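Local coordinates for hypothetical protein (Aeropyrum pernix, PDB 2P6H) that is of unknown function and belongs to the UPF0047 (YjbQ) family, its three copies packing together as a trimer, at residues L88-I92 with I93-R97; E59-V62 with E63-E67. All blocks are in the same frame, centred on the assembly; numbering follows the deposited sequence.

Contact 1: L88-I92 with I93-R97; sequences LGNTI and IGDSR
I93, the last residue of helix 84-93, lays its side chain back over the carbonyl of G89. With CG1 anti to its own carbonyl carbon (chi1 -71°), the chain runs back along the helix: CG1 comes to 3.3 Å from G89 O, and CD1 stays beside the same oxygen at 3.6 Å. That oxygen also accepts the amide of I93, the N to G89 O distance being 3.0 Å. The N-H...O angle there is only 132°, and a second, weak bond joins I93 N to N90 O at 3.4 Å, so one amide is shared between two carbonyls. N90 O is held more firmly by the next residue: G94 N donates to it at 2.9 Å with an angle of 156°, and this is the final i to i+4 bond of the helix. G94 then leaves helical geometry with a positive phi, a conformation in which a CB would press on the preceding carbonyl oxygen. This is a helix C-terminus ended by a glycine of positive phi, G94 being the first residue past the helix, and the chain passes through D95 into strand 96-102. The backbone of G94 bonds onward to V48, and I93 packs on A47 and A49 of strand 46-51. I92 heads another way, meeting I92 of both neighbouring subunits. Beyond the turn, D95 CB approaches the side-chain end of N90, and the D95 carboxylate forms a salt bridge with R97 of the second subunit.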
loop_
_atom_site.group_PDB
_atom_site.type_symbol
_atom_site.label_atom_id
_atom_site.label_comp_id
_atom_site.label_asym_id
_atom_site.label_seq_id
_atom_site.Cartn_x
_atom_site.Cartn_y
_atom_site.Cartn_z
ATOM N N LEU A 88 6.370 10.143 -7.774
ATOM C CA LEU A 88 6.160 10.420 -6.361
ATOM C C LEU A 88 4.748 9.998 -5.925
ATOM O O LEU A 88 4.574 9.381 -4.872
ATOM C CB LEU A 88 6.390 11.910 -6.082
ATOM C CG LEU A 88 7.786 12.447 -6.437
ATOM C CD1 LEU A 88 7.851 13.922 -6.102
ATOM C CD2 LEU A 88 8.876 11.677 -5.681
ATOM N N GLY A 89 3.745 10.316 -6.737
ATOM C CA GLY A 89 2.386 9.926 -6.393
ATOM C C GLY A 89 2.263 8.412 -6.320
ATOM O O GLY A 89 1.643 7.850 -5.403
ATOM N N ASN A 90 2.857 7.742 -7.303
ATOM C CA ASN A 90 2.841 6.284 -7.343
ATOM C C ASN A 90 3.434 5.683 -6.080
ATOM O O ASN A 90 2.948 4.707 -5.557
ATOM C CB ASN A 90 3.613 5.787 -8.577
ATOM C CG ASN A 90 3.852 4.285 -8.536
ATOM O OD1 ASN A 90 3.258 3.514 -9.276
ATOM N ND2 ASN A 90 4.777 3.864 -7.656
ATOM N N THR A 91 4.555 6.281 -5.572
ATOM C CA THR A 91 5.153 5.678 -4.372
ATOM C C THR A 91 4.256 5.729 -3.127
ATOM O O THR A 91 4.350 4.885 -2.256
ATOM C CB THR A 91 6.536 6.288 -4.032
ATOM O OG1 THR A 91 6.371 7.542 -3.361
ATOM C CG2 THR A 91 7.416 6.472 -5.264
ATOM N N ILE A 92 3.415 6.777 -2.960
ATOM C CA ILE A 92 2.634 6.703 -1.687
ATOM C C ILE A 92 1.194 6.301 -1.931
ATOM O O ILE A 92 0.380 6.269 -1.017
ATOM C CB ILE A 92 2.551 8.062 -1.038
ATOM C CG1 ILE A 92 2.076 9.080 -2.095
ATOM C CG2 ILE A 92 3.947 8.474 -0.526
ATOM C CD1 ILE A 92 1.704 10.477 -1.594
ATOM N N ILE A 93 0.829 6.006 -3.205
ATOM C CA ILE A 93 -0.500 5.450 -3.422
ATOM C C ILE A 93 -0.393 3.948 -3.606
ATOM O O ILE A 93 -1.175 3.173 -3.073
ATOM C CB ILE A 93 -1.137 6.083 -4.678
ATOM C CG1 ILE A 93 -1.521 7.542 -4.416
ATOM C CG2 ILE A 93 -2.416 5.323 -5.068
ATOM C CD1 ILE A 93 -1.884 8.283 -5.707
ATOM N N GLY A 94 0.620 3.493 -4.337
ATOM C CA GLY A 94 0.800 2.060 -4.523
ATOM C C GLY A 94 0.386 1.582 -5.907
ATOM O O GLY A 94 -0.478 2.178 -6.545
ATOM N N ASP A 95 0.992 0.497 -6.374
ATOM C CA ASP A 95 0.693 -0.021 -7.704
ATOM C C ASP A 95 0.003 -1.378 -7.722
ATOM O O ASP A 95 -0.162 -1.976 -8.786
ATOM C CB ASP A 95 1.977 -0.095 -8.533
ATOM C CG ASP A 95 3.136 -0.629 -7.738
ATOM O OD1 ASP A 95 2.893 -1.414 -6.798
ATOM O OD2 ASP A 95 4.287 -0.268 -8.050
ATOM N N SER A 96 -0.382 -1.882 -6.555
ATOM C CA SER A 96 -1.089 -3.159 -6.541
ATOM C C SER A 96 -1.970 -3.268 -5.298
ATOM O O SER A 96 -1.677 -2.712 -4.247
ATOM C CB SER A 96 -0.067 -4.312 -6.574
ATOM O OG SER A 96 0.352 -4.611 -5.242
ATOM N N ARG A 97 -3.061 -3.994 -5.474
ATOM C CA ARG A 97 -4.041 -4.189 -4.404
ATOM C C ARG A 97 -4.490 -5.634 -4.374
ATOM O O ARG A 97 -4.765 -6.244 -5.399
ATOM C CB ARG A 97 -5.245 -3.268 -4.672
ATOM C CG ARG A 97 -6.474 -3.609 -3.805
ATOM C CD ARG A 97 -6.209 -3.469 -2.293
ATOM N NE ARG A 97 -7.265 -2.674 -1.631
ATOM C CZ ARG A 97 -8.415 -3.279 -1.209
ATOM N NH1 ARG A 97 -8.611 -4.588 -1.359
ATOM N NH2 ARG A 97 -9.368 -2.527 -0.663
#

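Contact 2: E59-V62 with E63-E67; sequences EDIV and EFIRE. With SO4 (sulfate ion), chain D.
A run of i to i+4 bonds in the middle of helix 55-69 carries this contact, with a sulfate site on one flank. Four amides donate back one turn: E63 N to E59 O, F64 N to D60 O, I65 N to I61 O and R66 N to V62 O, all with N-H...O angles between 156° and 165°, consistent with regular alpha-helix. On the inner side, the end of I65 crosses the branch of I61, CD1 of I65 meeting CG2 of I61 at 3.7 Å. L14 and M119 also touch I65, while V16 of strand 15-18 packs on I61 and V62. One turn on from V62, R66 runs alongside it, pointing the same way, with R66 NH2 3.8 Å from V62 CG1. The R66 chain is extended through its first two torsions and bends at chi3 (-55°), which turns the guanidinium so that its edge meets the anion. R66 NH1 gives sulfate O4 a short, nearly straight bond of 2.7 Å, and R66 NH2 reaches sulfate O1 at 2.9 Å; a weaker bond from NH2 also goes to O4. At another part of the guanidinium rim, E63 OE1 lies in its plane and takes a weak, salt-bridging bond from R66 NE at 3.3 Å. The sulfate, probably from the crystallisation liquor, is bonded to the backbone N of L14 as well. With sulfate on two nitrogens and a carboxylate near the third, the guanidinium is probably limited in its rotation, and its positive charge offset from two sides.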
loop_
_atom_site.group_PDB
_atom_site.type_symbol
_atom_site.label_atom_id
_atom_site.label_comp_id
_atom_site.label_asym_id
_atom_site.label_seq_id
_atom_site.Cartn_x
_atom_site.Cartn_y
_atom_site.Cartn_z
ATOM N N GLU A 59 -12.198 14.391 -8.335
ATOM C CA GLU A 59 -11.534 15.646 -8.676
ATOM C C GLU A 59 -10.621 16.003 -7.547
ATOM O O GLU A 59 -9.495 16.442 -7.739
ATOM C CB GLU A 59 -12.541 16.804 -8.869
ATOM C CG GLU A 59 -13.065 16.877 -10.304
ATOM C CD GLU A 59 -13.906 18.122 -10.469
ATOM O OE1 GLU A 59 -13.341 19.169 -10.782
ATOM O OE2 GLU A 59 -15.114 18.042 -10.289
ATOM N N ASP A 60 -11.122 15.830 -6.327
ATOM C CA ASP A 60 -10.338 16.178 -5.144
ATOM C C ASP A 60 -9.051 15.349 -5.052
ATOM O O ASP A 60 -8.016 15.800 -4.619
ATOM C CB ASP A 60 -11.159 15.925 -3.875
ATOM C CG ASP A 60 -12.282 16.956 -3.702
ATOM O OD1 ASP A 60 -12.166 18.052 -4.249
ATOM O OD2 ASP A 60 -13.225 16.643 -2.987
ATOM N N ILE A 61 -9.189 14.055 -5.444
ATOM C CA ILE A 61 -8.017 13.207 -5.390
ATOM C C ILE A 61 -6.909 13.723 -6.300
ATOM O O ILE A 61 -5.735 13.749 -5.955
ATOM C CB ILE A 61 -8.470 11.823 -5.805
ATOM C CG1 ILE A 61 -9.316 11.235 -4.657
ATOM C CG2 ILE A 61 -7.214 10.949 -6.042
ATOM C CD1 ILE A 61 -9.842 9.807 -4.836
ATOM N N VAL A 62 -7.303 14.159 -7.506
ATOM C CA VAL A 62 -6.298 14.714 -8.381
ATOM C C VAL A 62 -5.675 15.976 -7.808
ATOM O O VAL A 62 -4.468 16.179 -7.848
ATOM C CB VAL A 62 -7.022 15.082 -9.638
ATOM C CG1 VAL A 62 -6.200 16.096 -10.433
ATOM C CG2 VAL A 62 -7.245 13.846 -10.490
ATOM N N GLU A 63 -6.512 16.867 -7.256
ATOM C CA GLU A 63 -5.965 18.082 -6.670
ATOM C C GLU A 63 -5.068 17.783 -5.462
ATOM O O GLU A 63 -4.052 18.434 -5.249
ATOM C CB GLU A 63 -7.112 19.004 -6.265
ATOM C CG GLU A 63 -6.627 20.280 -5.569
ATOM C CD GLU A 63 -5.809 21.153 -6.509
ATOM O OE1 GLU A 63 -5.908 20.981 -7.736
ATOM O OE2 GLU A 63 -5.094 22.017 -6.009
ATOM N N PHE A 64 -5.456 16.790 -4.670
ATOM C CA PHE A 64 -4.678 16.383 -3.499
ATOM C C PHE A 64 -3.292 15.940 -3.954
ATOM O O PHE A 64 -2.271 16.313 -3.408
ATOM C CB PHE A 64 -5.433 15.236 -2.799
ATOM C CG PHE A 64 -4.660 14.604 -1.650
ATOM C CD1 PHE A 64 -4.319 15.354 -0.532
ATOM C CD2 PHE A 64 -4.375 13.246 -1.691
ATOM C CE1 PHE A 64 -3.682 14.737 0.546
ATOM C CE2 PHE A 64 -3.737 12.635 -0.609
ATOM C CZ PHE A 64 -3.392 13.377 0.512
ATOM N N ILE A 65 -3.304 15.099 -5.011
ATOM C CA ILE A 65 -2.062 14.596 -5.580
ATOM C C ILE A 65 -1.212 15.745 -6.153
ATOM O O ILE A 65 -0.016 15.832 -5.955
ATOM C CB ILE A 65 -2.416 13.534 -6.651
ATOM C CG1 ILE A 65 -2.852 12.221 -5.984
ATOM C CG2 ILE A 65 -1.183 13.225 -7.519
ATOM C CD1 ILE A 65 -3.628 11.314 -6.939
ATOM N N ARG A 66 -1.886 16.657 -6.888
ATOM C CA ARG A 66 -1.173 17.785 -7.469
ATOM C C ARG A 66 -0.442 18.589 -6.396
ATOM O O ARG A 66 0.717 18.956 -6.540
ATOM C CB ARG A 66 -2.190 18.674 -8.185
ATOM C CG ARG A 66 -1.526 19.657 -9.147
ATOM C CD ARG A 66 -2.474 20.793 -9.549
ATOM N NE ARG A 66 -3.715 20.249 -10.106
ATOM C CZ ARG A 66 -3.666 19.769 -11.361
ATOM N NH1 ARG A 66 -2.533 19.800 -12.042
ATOM N NH2 ARG A 66 -4.768 19.255 -11.915
ATOM N N GLU A 67 -1.132 18.840 -5.287
ATOM C CA GLU A 67 -0.592 19.590 -4.146
ATOM C C GLU A 67 0.663 18.930 -3.539
ATOM O O GLU A 67 1.648 19.583 -3.221
ATOM C CB GLU A 67 -1.696 19.714 -3.087
ATOM C CG GLU A 67 -2.540 20.982 -3.265
ATOM C CD GLU A 67 -3.815 20.872 -2.449
ATOM O OE1 GLU A 67 -3.767 20.287 -1.368
ATOM O OE2 GLU A 67 -4.840 21.366 -2.896
HETATM S S SO4 D . -3.722 18.497 -15.415
HETATM O O1 SO4 D . -4.917 19.168 -14.831
HETATM O O2 SO4 D . -4.089 17.075 -15.758
HETATM O O3 SO4 D . -3.299 19.230 -16.664
HETATM O O4 SO4 D . -2.601 18.526 -14.444
#

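In the fold
Following the chain from the N terminus, contact 2 comes first, within helix 55-69, and is complete before contact 1 begins, so the two are in series and neither nests in nor crosses the other. Contact 2 closes one helical turn; contact 1 closes the last turn of helix 84-93 and the exit toward strand 96-102 of the five-stranded sheet. The two helices are consecutive, and the centres of the two contacts are about 14 Å apart, yet the contacts touch where I93 CD1 packs at 3.7 Å on I65 CD1. Contact 2 also ties its helix to strand 15-18. Both contacts reach the third subunit: F64 and I61 pack on its L88, while R97 pairs with its D95.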